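Local atomic coordinates of decapping and exoribonuclease protein 1 (Kluyveromyces lactis, PDB entry 4GPS), a protein that removes NAD caps and N7-methylguanosine caps from RNA 5' ends and degrades RNA in the 5'-to-3' direction, using a divalent metal cation. Residues 195-204 and 398-406; 178-189 and 377-385. All coordinates share one frame; numbering follows the deposited sequence.

Contact 1 (195-204 and 398-406)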
loop_
_atom_site.group_PDB
_atom_site.type_symbol
_atom_site.label_atom_id
_atom_site.label_comp_id
_atom_site.label_asym_id
_atom_site.label_seq_id
_atom_site.Cartn_x
_atom_site.Cartn_y
_atom_site.Cartn_z
ATOM N N ASP A 195 -5.078 13.214 10.025
ATOM C CA ASP A 195 -5.983 14.166 10.632
ATOM C C ASP A 195 -7.402 13.974 10.099
ATOM O O ASP A 195 -8.268 14.808 10.330
ATOM C CB ASP A 195 -5.513 15.575 10.305
ATOM C CG ASP A 195 -5.782 16.534 11.427
ATOM O OD1 ASP A 195 -5.741 17.769 11.179
ATOM O OD2 ASP A 195 -6.029 16.041 12.560
ATOM N N GLU A 196 -7.628 12.894 9.355
ATOM C CA GLU A 196 -8.950 12.578 8.810
ATOM C C GLU A 196 -9.299 11.198 9.363
ATOM O O GLU A 196 -8.409 10.436 9.735
ATOM C CB GLU A 196 -8.944 12.480 7.276
ATOM C CG GLU A 196 -8.141 13.517 6.497
ATOM C CD GLU A 196 -8.798 14.889 6.429
ATOM O OE1 GLU A 196 -8.321 15.700 5.604
ATOM O OE2 GLU A 196 -9.770 15.164 7.182
ATOM N N PRO A 197 -10.596 10.860 9.438
ATOM C CA PRO A 197 -10.964 9.539 9.961
ATOM C C PRO A 197 -10.954 8.489 8.845
ATOM O O PRO A 197 -10.698 8.804 7.684
ATOM C CB PRO A 197 -12.370 9.770 10.533
ATOM C CG PRO A 197 -12.950 10.712 9.537
ATOM C CD PRO A 197 -11.789 11.711 9.279
ATOM N N LEU A 198 -11.240 7.245 9.221
ATOM C CA LEU A 198 -11.290 6.114 8.302
ATOM C C LEU A 198 -12.681 5.494 8.391
ATOM O O LEU A 198 -13.243 5.358 9.489
ATOM C CB LEU A 198 -10.254 5.034 8.693
ATOM C CG LEU A 198 -10.336 3.688 7.939
ATOM C CD1 LEU A 198 -10.290 3.977 6.430
ATOM C CD2 LEU A 198 -9.189 2.777 8.289
ATOM N N SER A 199 -13.218 5.100 7.242
ATOM C CA SER A 199 -14.513 4.466 7.193
ATOM C C SER A 199 -14.418 3.354 6.144
ATOM O O SER A 199 -14.034 3.595 4.993
ATOM C CB SER A 199 -15.561 5.510 6.796
ATOM O OG SER A 199 -16.842 4.938 6.738
ATOM N N LEU A 200 -14.777 2.138 6.532
ATOM C CA LEU A 200 -14.677 1.021 5.609
ATOM C C LEU A 200 -15.785 0.023 5.897
ATOM O O LEU A 200 -16.515 0.177 6.869
ATOM C CB LEU A 200 -13.300 0.314 5.778
ATOM C CG LEU A 200 -11.995 1.016 5.359
ATOM C CD1 LEU A 200 -10.749 0.224 5.768
ATOM C CD2 LEU A 200 -12.026 1.185 3.881
ATOM N N LEU A 201 -15.888 -1.004 5.049
ATOM C CA LEU A 201 -16.849 -2.092 5.206
ATOM C C LEU A 201 -16.044 -3.360 5.373
ATOM O O LEU A 201 -15.052 -3.579 4.671
ATOM C CB LEU A 201 -17.737 -2.239 3.975
ATOM C CG LEU A 201 -18.705 -1.096 3.692
ATOM C CD1 LEU A 201 -19.696 -1.585 2.641
ATOM C CD2 LEU A 201 -19.453 -0.671 4.970
ATOM N N MET A 202 -16.459 -4.192 6.311
ATOM C CA MET A 202 -15.753 -5.428 6.561
ATOM C C MET A 202 -16.803 -6.480 6.719
ATOM O O MET A 202 -17.675 -6.381 7.592
ATOM C CB MET A 202 -14.874 -5.294 7.807
ATOM C CG MET A 202 -13.746 -4.307 7.565
ATOM S SD MET A 202 -12.442 -4.158 8.800
ATOM C CE MET A 202 -12.162 -5.763 9.112
ATOM N N THR A 203 -16.731 -7.470 5.831
ATOM C CA THR A 203 -17.688 -8.552 5.799
ATOM C C THR A 203 -17.150 -9.862 6.356
ATOM O O THR A 203 -16.144 -10.375 5.874
ATOM C CB THR A 203 -18.184 -8.820 4.334
ATOM O OG1 THR A 203 -18.829 -7.645 3.814
ATOM C CG2 THR A 203 -19.168 -9.995 4.312
ATOM N N VAL A 204 -17.821 -10.405 7.371
ATOM C CA VAL A 204 -17.417 -11.691 7.926
ATOM C C VAL A 204 -18.105 -12.723 7.053
ATOM O O VAL A 204 -19.326 -12.915 7.149
ATOM C CB VAL A 204 -17.904 -11.894 9.377
ATOM C CG1 VAL A 204 -17.614 -13.325 9.827
ATOM C CG2 VAL A 204 -17.222 -10.903 10.305
ATOM N N THR A 398 -23.692 -9.954 8.149
ATOM C CA THR A 398 -22.358 -10.428 7.864
ATOM C C THR A 398 -21.505 -9.199 7.496
ATOM O O THR A 398 -20.273 -9.259 7.493
ATOM C CB THR A 398 -22.369 -11.465 6.688
ATOM O OG1 THR A 398 -22.975 -10.896 5.509
ATOM C CG2 THR A 398 -23.132 -12.690 7.091
ATOM N N THR A 399 -22.159 -8.076 7.186
ATOM C CA THR A 399 -21.415 -6.879 6.812
ATOM C C THR A 399 -21.525 -5.756 7.867
ATOM O O THR A 399 -22.611 -5.461 8.369
ATOM C CB THR A 399 -21.855 -6.376 5.403
ATOM O OG1 THR A 399 -21.787 -7.462 4.458
ATOM C CG2 THR A 399 -20.935 -5.272 4.927
ATOM N N PHE A 400 -20.380 -5.142 8.178
ATOM C CA PHE A 400 -20.263 -4.103 9.194
ATOM C C PHE A 400 -19.574 -2.817 8.730
ATOM O O PHE A 400 -18.625 -2.862 7.950
ATOM C CB PHE A 400 -19.464 -4.651 10.399
ATOM C CG PHE A 400 -20.097 -5.840 11.069
ATOM C CD1 PHE A 400 -19.964 -7.119 10.530
ATOM C CD2 PHE A 400 -20.886 -5.674 12.202
ATOM C CE1 PHE A 400 -20.610 -8.211 11.103
ATOM C CE2 PHE A 400 -21.539 -6.774 12.781
ATOM C CZ PHE A 400 -21.399 -8.040 12.230
ATOM N N LYS A 401 -20.045 -1.670 9.214
ATOM C CA LYS A 401 -19.402 -0.409 8.875
ATOM C C LYS A 401 -18.312 -0.253 9.925
ATOM O O LYS A 401 -18.595 -0.283 11.124
ATOM C CB LYS A 401 -20.362 0.775 8.983
ATOM C CG LYS A 401 -21.447 0.831 7.921
ATOM C CD LYS A 401 -22.040 2.236 7.856
ATOM C CE LYS A 401 -23.075 2.365 6.742
ATOM N NZ LYS A 401 -23.442 3.806 6.539
ATOM N N VAL A 402 -17.068 -0.088 9.486
ATOM C CA VAL A 402 -15.976 0.048 10.422
ATOM C C VAL A 402 -15.437 1.452 10.354
ATOM O O VAL A 402 -15.090 1.955 9.259
ATOM C CB VAL A 402 -14.845 -0.971 10.128
ATOM C CG1 VAL A 402 -13.676 -0.697 11.025
ATOM C CG2 VAL A 402 -15.341 -2.391 10.359
ATOM N N GLN A 403 -15.380 2.103 11.519
ATOM C CA GLN A 403 -14.882 3.473 11.568
ATOM C C GLN A 403 -13.898 3.726 12.662
ATOM O O GLN A 403 -13.974 3.141 13.758
ATOM C CB GLN A 403 -16.036 4.463 11.687
ATOM C CG GLN A 403 -16.869 4.449 10.447
ATOM C CD GLN A 403 -18.201 5.090 10.645
ATOM O OE1 GLN A 403 -18.285 6.291 10.892
ATOM N NE2 GLN A 403 -19.263 4.294 10.542
ATOM N N ILE A 404 -12.975 4.624 12.355
ATOM C CA ILE A 404 -11.952 4.983 13.294
ATOM C C ILE A 404 -11.762 6.501 13.328
ATOM O O ILE A 404 -11.365 7.094 12.328
ATOM C CB ILE A 404 -10.631 4.266 12.940
ATOM C CG1 ILE A 404 -10.849 2.753 12.968
ATOM C CG2 ILE A 404 -9.533 4.637 13.960
ATOM C CD1 ILE A 404 -9.519 1.919 12.828
ATOM N N ASP A 405 -12.092 7.106 14.478
ATOM C CA ASP A 405 -11.963 8.554 14.760
ATOM C C ASP A 405 -10.554 9.008 14.513
ATOM O O ASP A 405 -9.647 8.193 14.386
ATOM C CB ASP A 405 -12.119 8.853 16.265
ATOM C CG ASP A 405 -13.509 9.005 16.674
ATOM O OD1 ASP A 405 -14.294 9.509 15.846
ATOM O OD2 ASP A 405 -13.813 8.632 17.826
ATOM N N THR A 406 -10.372 10.320 14.552
ATOM C CA THR A 406 -9.041 10.846 14.470
ATOM C C THR A 406 -8.459 10.629 15.871
ATOM O O THR A 406 -7.271 10.826 16.067
ATOM C CB THR A 406 -9.004 12.340 14.121
ATOM O OG1 THR A 406 -9.952 13.046 14.932
ATOM C CG2 THR A 406 -9.315 12.543 12.637
#

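Contact 2 (178-189 and 377-385)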
loop_
_atom_site.group_PDB
_atom_site.type_symbol
_atom_site.label_atom_id
_atom_site.label_comp_id
_atom_site.label_asym_id
_atom_site.label_seq_id
_atom_site.Cartn_x
_atom_site.Cartn_y
_atom_site.Cartn_z
ATOM N N PHE A 178 -7.722 -11.806 6.605
ATOM C CA PHE A 178 -8.435 -10.609 6.110
ATOM C C PHE A 178 -8.049 -10.563 4.639
ATOM O O PHE A 178 -6.860 -10.723 4.305
ATOM C CB PHE A 178 -7.978 -9.302 6.768
ATOM C CG PHE A 178 -8.444 -9.133 8.184
ATOM C CD1 PHE A 178 -7.805 -9.811 9.230
ATOM C CD2 PHE A 178 -9.492 -8.273 8.482
ATOM C CE1 PHE A 178 -8.194 -9.635 10.549
ATOM C CE2 PHE A 178 -9.887 -8.090 9.797
ATOM C CZ PHE A 178 -9.236 -8.771 10.840
ATOM N N VAL A 179 -9.049 -10.373 3.778
ATOM C CA VAL A 179 -8.890 -10.323 2.316
ATOM C C VAL A 179 -9.115 -8.880 1.862
ATOM O O VAL A 179 -10.169 -8.321 2.098
ATOM C CB VAL A 179 -9.937 -11.251 1.669
ATOM C CG1 VAL A 179 -9.756 -11.324 0.149
ATOM C CG2 VAL A 179 -9.818 -12.639 2.310
ATOM N N SER A 180 -8.157 -8.272 1.178
ATOM C CA SER A 180 -8.353 -6.872 0.847
ATOM C C SER A 180 -7.425 -6.284 -0.219
ATOM O O SER A 180 -6.377 -6.855 -0.508
ATOM C CB SER A 180 -8.187 -6.088 2.168
ATOM O OG SER A 180 -8.169 -4.693 1.976
ATOM N N LEU A 181 -7.814 -5.152 -0.819
ATOM C CA LEU A 181 -6.910 -4.470 -1.739
ATOM C C LEU A 181 -5.879 -3.818 -0.794
ATOM O O LEU A 181 -6.216 -3.447 0.344
ATOM C CB LEU A 181 -7.630 -3.382 -2.506
ATOM C CG LEU A 181 -8.799 -3.924 -3.310
ATOM C CD1 LEU A 181 -9.669 -2.752 -3.795
ATOM C CD2 LEU A 181 -8.255 -4.800 -4.454
ATOM N N ARG A 182 -4.631 -3.692 -1.241
ATOM C CA ARG A 182 -3.589 -3.102 -0.417
ATOM C C ARG A 182 -3.938 -1.701 0.123
ATOM O O ARG A 182 -3.629 -1.372 1.265
ATOM C CB ARG A 182 -2.284 -3.026 -1.200
ATOM C CG ARG A 182 -1.150 -2.480 -0.370
ATOM C CD ARG A 182 0.164 -2.615 -1.084
ATOM N NE ARG A 182 0.081 -1.882 -2.322
ATOM C CZ ARG A 182 1.109 -1.703 -3.127
ATOM N NH1 ARG A 182 2.293 -2.202 -2.802
ATOM N NH2 ARG A 182 0.947 -1.047 -4.262
ATOM N N HIS A 183 -4.578 -0.885 -0.705
ATOM C CA HIS A 183 -4.972 0.468 -0.331
ATOM C C HIS A 183 -5.664 0.531 1.037
ATOM O O HIS A 183 -5.385 1.422 1.830
ATOM C CB HIS A 183 -5.909 1.060 -1.405
ATOM C CG HIS A 183 -5.976 2.549 -1.380
ATOM N ND1 HIS A 183 -5.056 3.346 -2.032
ATOM C CD2 HIS A 183 -6.796 3.397 -0.710
ATOM C CE1 HIS A 183 -5.301 4.619 -1.761
ATOM N NE2 HIS A 183 -6.352 4.679 -0.960
ATOM N N HIS A 184 -6.572 -0.400 1.320
ATOM C CA HIS A 184 -7.277 -0.360 2.602
ATOM C C HIS A 184 -6.446 -0.816 3.774
ATOM O O HIS A 184 -6.715 -0.395 4.898
ATOM C CB HIS A 184 -8.566 -1.170 2.567
ATOM C CG HIS A 184 -9.497 -0.748 1.485
ATOM N ND1 HIS A 184 -9.764 0.578 1.216
ATOM C CD2 HIS A 184 -10.171 -1.468 0.558
ATOM C CE1 HIS A 184 -10.554 0.658 0.161
ATOM N NE2 HIS A 184 -10.815 -0.568 -0.257
ATOM N N ILE A 185 -5.457 -1.682 3.535
ATOM C CA ILE A 185 -4.624 -2.107 4.635
ATOM C C ILE A 185 -3.767 -0.871 4.943
ATOM O O ILE A 185 -3.629 -0.461 6.087
ATOM C CB ILE A 185 -3.750 -3.351 4.281
ATOM C CG1 ILE A 185 -4.639 -4.553 3.885
ATOM C CG2 ILE A 185 -2.949 -3.747 5.487
ATOM C CD1 ILE A 185 -5.680 -4.885 4.949
ATOM N N ILE A 186 -3.221 -0.243 3.922
ATOM C CA ILE A 186 -2.457 0.948 4.178
ATOM C C ILE A 186 -3.327 1.980 4.960
ATOM O O ILE A 186 -2.866 2.540 5.968
ATOM C CB ILE A 186 -1.926 1.568 2.855
ATOM C CG1 ILE A 186 -0.893 0.638 2.241
ATOM C CG2 ILE A 186 -1.267 2.939 3.109
ATOM C CD1 ILE A 186 -0.734 0.837 0.749
ATOM N N ASP A 187 -4.575 2.214 4.532
ATOM C CA ASP A 187 -5.420 3.201 5.218
ATOM C C ASP A 187 -5.564 2.895 6.706
ATOM O O ASP A 187 -5.505 3.796 7.536
ATOM C CB ASP A 187 -6.856 3.291 4.645
ATOM C CG ASP A 187 -6.924 3.891 3.236
ATOM O OD1 ASP A 187 -6.138 4.819 2.909
ATOM O OD2 ASP A 187 -7.797 3.423 2.456
ATOM N N ILE A 188 -5.788 1.628 7.032
ATOM C CA ILE A 188 -5.962 1.234 8.403
ATOM C C ILE A 188 -4.689 1.445 9.215
ATOM O O ILE A 188 -4.767 1.889 10.343
ATOM C CB ILE A 188 -6.373 -0.238 8.493
ATOM C CG1 ILE A 188 -7.802 -0.394 7.986
ATOM C CG2 ILE A 188 -6.179 -0.748 9.943
ATOM C CD1 ILE A 188 -8.122 -1.803 7.480
ATOM N N ILE A 189 -3.523 1.146 8.645
ATOM C CA ILE A 189 -2.287 1.324 9.385
ATOM C C ILE A 189 -2.006 2.822 9.571
ATOM O O ILE A 189 -1.400 3.227 10.571
ATOM C CB ILE A 189 -1.096 0.652 8.645
ATOM C CG1 ILE A 189 -1.325 -0.851 8.578
ATOM C CG2 ILE A 189 0.226 0.914 9.367
ATOM C CD1 ILE A 189 -0.510 -1.527 7.444
ATOM N N PHE A 377 -0.507 -1.488 13.801
ATOM C CA PHE A 377 -0.900 -2.525 12.865
ATOM C C PHE A 377 -1.284 -3.817 13.610
ATOM O O PHE A 377 -2.363 -4.371 13.390
ATOM C CB PHE A 377 0.266 -2.804 11.907
ATOM C CG PHE A 377 0.025 -3.936 10.959
ATOM C CD1 PHE A 377 0.962 -4.945 10.823
ATOM C CD2 PHE A 377 -1.082 -3.932 10.111
ATOM C CE1 PHE A 377 0.814 -5.923 9.835
ATOM C CE2 PHE A 377 -1.244 -4.898 9.124
ATOM C CZ PHE A 377 -0.291 -5.890 8.981
ATOM N N GLN A 378 -0.369 -4.286 14.461
ATOM C CA GLN A 378 -0.552 -5.489 15.277
ATOM C C GLN A 378 -1.768 -5.347 16.161
ATOM O O GLN A 378 -2.508 -6.322 16.346
ATOM C CB GLN A 378 0.661 -5.718 16.194
ATOM C CG GLN A 378 1.897 -6.310 15.493
ATOM C CD GLN A 378 1.622 -7.700 14.911
ATOM O OE1 GLN A 378 0.969 -8.528 15.556
ATOM N NE2 GLN A 378 2.127 -7.962 13.701
ATOM N N HIS A 379 -1.968 -4.138 16.699
ATOM C CA HIS A 379 -3.093 -3.871 17.598
ATOM C C HIS A 379 -4.499 -3.887 17.001
ATOM O O HIS A 379 -5.280 -4.768 17.370
ATOM C CB HIS A 379 -2.910 -2.539 18.352
ATOM C CG HIS A 379 -3.984 -2.274 19.369
ATOM N ND1 HIS A 379 -3.997 -2.868 20.612
ATOM C CD2 HIS A 379 -5.098 -1.505 19.313
ATOM C CE1 HIS A 379 -5.071 -2.476 21.279
ATOM N NE2 HIS A 379 -5.755 -1.648 20.514
ATOM N N ILE A 380 -4.842 -2.944 16.108
ATOM C CA ILE A 380 -6.218 -2.908 15.569
ATOM C C ILE A 380 -6.579 -4.124 14.806
ATOM O O ILE A 380 -7.754 -4.458 14.767
ATOM C CB ILE A 380 -6.584 -1.735 14.578
ATOM C CG1 ILE A 380 -5.329 -1.082 14.074
ATOM C CG2 ILE A 380 -7.667 -0.819 15.170
ATOM C CD1 ILE A 380 -4.819 -1.817 12.920
ATOM N N PHE A 381 -5.623 -4.787 14.159
ATOM C CA PHE A 381 -6.074 -5.975 13.464
ATOM C C PHE A 381 -6.562 -7.056 14.420
ATOM O O PHE A 381 -7.528 -7.738 14.123
ATOM C CB PHE A 381 -5.034 -6.476 12.465
ATOM C CG PHE A 381 -5.179 -5.843 11.119
ATOM C CD1 PHE A 381 -6.111 -6.324 10.216
ATOM C CD2 PHE A 381 -4.418 -4.725 10.771
ATOM C CE1 PHE A 381 -6.280 -5.704 8.972
ATOM C CE2 PHE A 381 -4.579 -4.107 9.555
ATOM C CZ PHE A 381 -5.512 -4.592 8.643
ATOM N N GLN A 382 -5.942 -7.159 15.591
ATOM C CA GLN A 382 -6.359 -8.141 16.576
ATOM C C GLN A 382 -7.687 -7.654 17.148
ATOM O O GLN A 382 -8.630 -8.423 17.328
ATOM C CB GLN A 382 -5.308 -8.267 17.686
ATOM C CG GLN A 382 -5.589 -9.365 18.719
ATOM C CD GLN A 382 -5.686 -10.754 18.093
ATOM O OE1 GLN A 382 -5.076 -11.016 17.063
ATOM N NE2 GLN A 382 -6.453 -11.645 18.720
ATOM N N VAL A 383 -7.781 -6.360 17.415
ATOM C CA VAL A 383 -9.025 -5.819 17.936
ATOM C C VAL A 383 -10.162 -6.046 16.906
ATOM O O VAL A 383 -11.240 -6.557 17.258
ATOM C CB VAL A 383 -8.833 -4.319 18.293
ATOM C CG1 VAL A 383 -10.167 -3.663 18.594
ATOM C CG2 VAL A 383 -7.882 -4.197 19.496
ATOM N N LEU A 384 -9.915 -5.704 15.639
ATOM C CA LEU A 384 -10.912 -5.888 14.577
ATOM C C LEU A 384 -11.345 -7.354 14.391
ATOM O O LEU A 384 -12.531 -7.641 14.201
ATOM C CB LEU A 384 -10.388 -5.363 13.237
ATOM C CG LEU A 384 -10.284 -3.853 13.093
ATOM C CD1 LEU A 384 -9.438 -3.496 11.898
ATOM C CD2 LEU A 384 -11.680 -3.258 12.965
ATOM N N LYS A 385 -10.389 -8.277 14.451
ATOM C CA LYS A 385 -10.712 -9.683 14.267
ATOM C C LYS A 385 -11.599 -10.224 15.379
ATOM O O LYS A 385 -12.652 -10.802 15.114
ATOM C CB LYS A 385 -9.440 -10.508 14.179
ATOM C CG LYS A 385 -9.716 -11.921 13.738
ATOM C CD LYS A 385 -9.821 -12.864 14.897
ATOM C CE LYS A 385 -8.451 -13.207 15.426
ATOM N NZ LYS A 385 -8.555 -14.346 16.374
#

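Contact 1 (195-204 and 398-406)
Leu200 O takes the amide of Val402 at 2.7 Å, in a nearly straight bond (N-H...O 173°), and the CA hydrogen of Lys401 leans on the same oxygen in a longer contact. Leu200 N returns a bond to Val402 O, which closes the small ring of a hydrogen-bonded antiparallel pair; Leu198 with Ile404 and Met202 with Phe400 repeat it. Past the last ring Val204 N reaches Thr398 O, also at 2.7 Å. Strands 198-204 and 399-404 are thus antiparallel neighbours in the beta-sheet structure of this PD-(D/E)XK-type nuclease, with 210-213 and 409-414 on their outer sides. Leu198, Leu200, Met202, Phe400, Val402 and Ile404 share one face, turned to helices 182-190 and 370-393. There Met202 bends at chi3 (44°), its SD lying 3.7 Å from Val402 CG2. The Phe400 ring brings its edge to Met202 O, with CD1 3.8 Å away, while Leu388 and Leu391 pack against its side chain. On the other face Thr203 OG1 and Thr399 OG1 share a hydrogen bond of 3.0 Å across a non-hydrogen-bonded pair, and Leu201 runs alongside the aliphatic part of Lys401, Leu201 CD2 to Lys401 CG 3.9 Å.

Contact 2 (178-189 and 377-385)
Phe381 drives the edge of its ring into the face of Phe178, a T-shaped pair with centroids 5.1 Å apart and planes at 88°. Phe381 CD1 lies over the centre of the Phe178 ring, so that the CD1-CE1 side of the Phe381 ring stands on the face of Phe178. The rim of the Phe178 ring is met by the next turn of helix 370-393: Lys385 CB lies 3.8 Å from Phe178 CZ, near the ring plane. Lys385 CG is anti to the backbone N (chi1 -169°), and the chain then bends twice, carrying NZ away to a salt bridge with Glu272 while its first methylene remains against the aromatic ring.

Two isoleucines of helix 182-190 approach Phe381 at about right angles to its side chain. Ile185 CD1 comes to 3.7 Å from Phe381 CZ, and Ile188 CG2 lies equally far from Phe381 CE2; the latter methyl also meets Ile380 CD1. One turn earlier on helix 370-393 the Phe377 ring meets Ile189 obliquely, Phe377 CD2 to Ile189 CG1 3.4 Å. The side chain of Ile189 is about 9 Å from that of Gln317, which probably binds substrate.

The contact between these segments is apolar, and every residue touching across it is buried. The two helical segments run steeply across one another, at 108° with axes 10.5 Å apart, and Phe381 fills the angle between them and the strand. This is a hydrophobic core of helices packed against a mixed beta-sheet, as in the alpha/beta architecture of PD-(D/E)XK nucleases.

Overall arrangement
After an N-terminal part of strands and helices, the chain enters strand 176-181 and helix 182-190, then strand 198-204. After a long excursion that includes the metal ligands Glu243, Asp282, Glu293 and Ile294, it returns as helix 370-393, which meets 178-189 and closes the loop of contact 2. The following strand, 399-404, pairs with 198-204 and closes that of contact 1. The two closures therefore cross: each joins an early element to a late one in the same order. Contact 1 joins two inner strands, linking the 198-213 hairpin to the 399-414 hairpin, whereas contact 2 ties helix 370-393 to both strand 176-181 and helix 182-190. They touch directly where Met202 packs on Phe178 and Leu198 and Leu200 on Ile188.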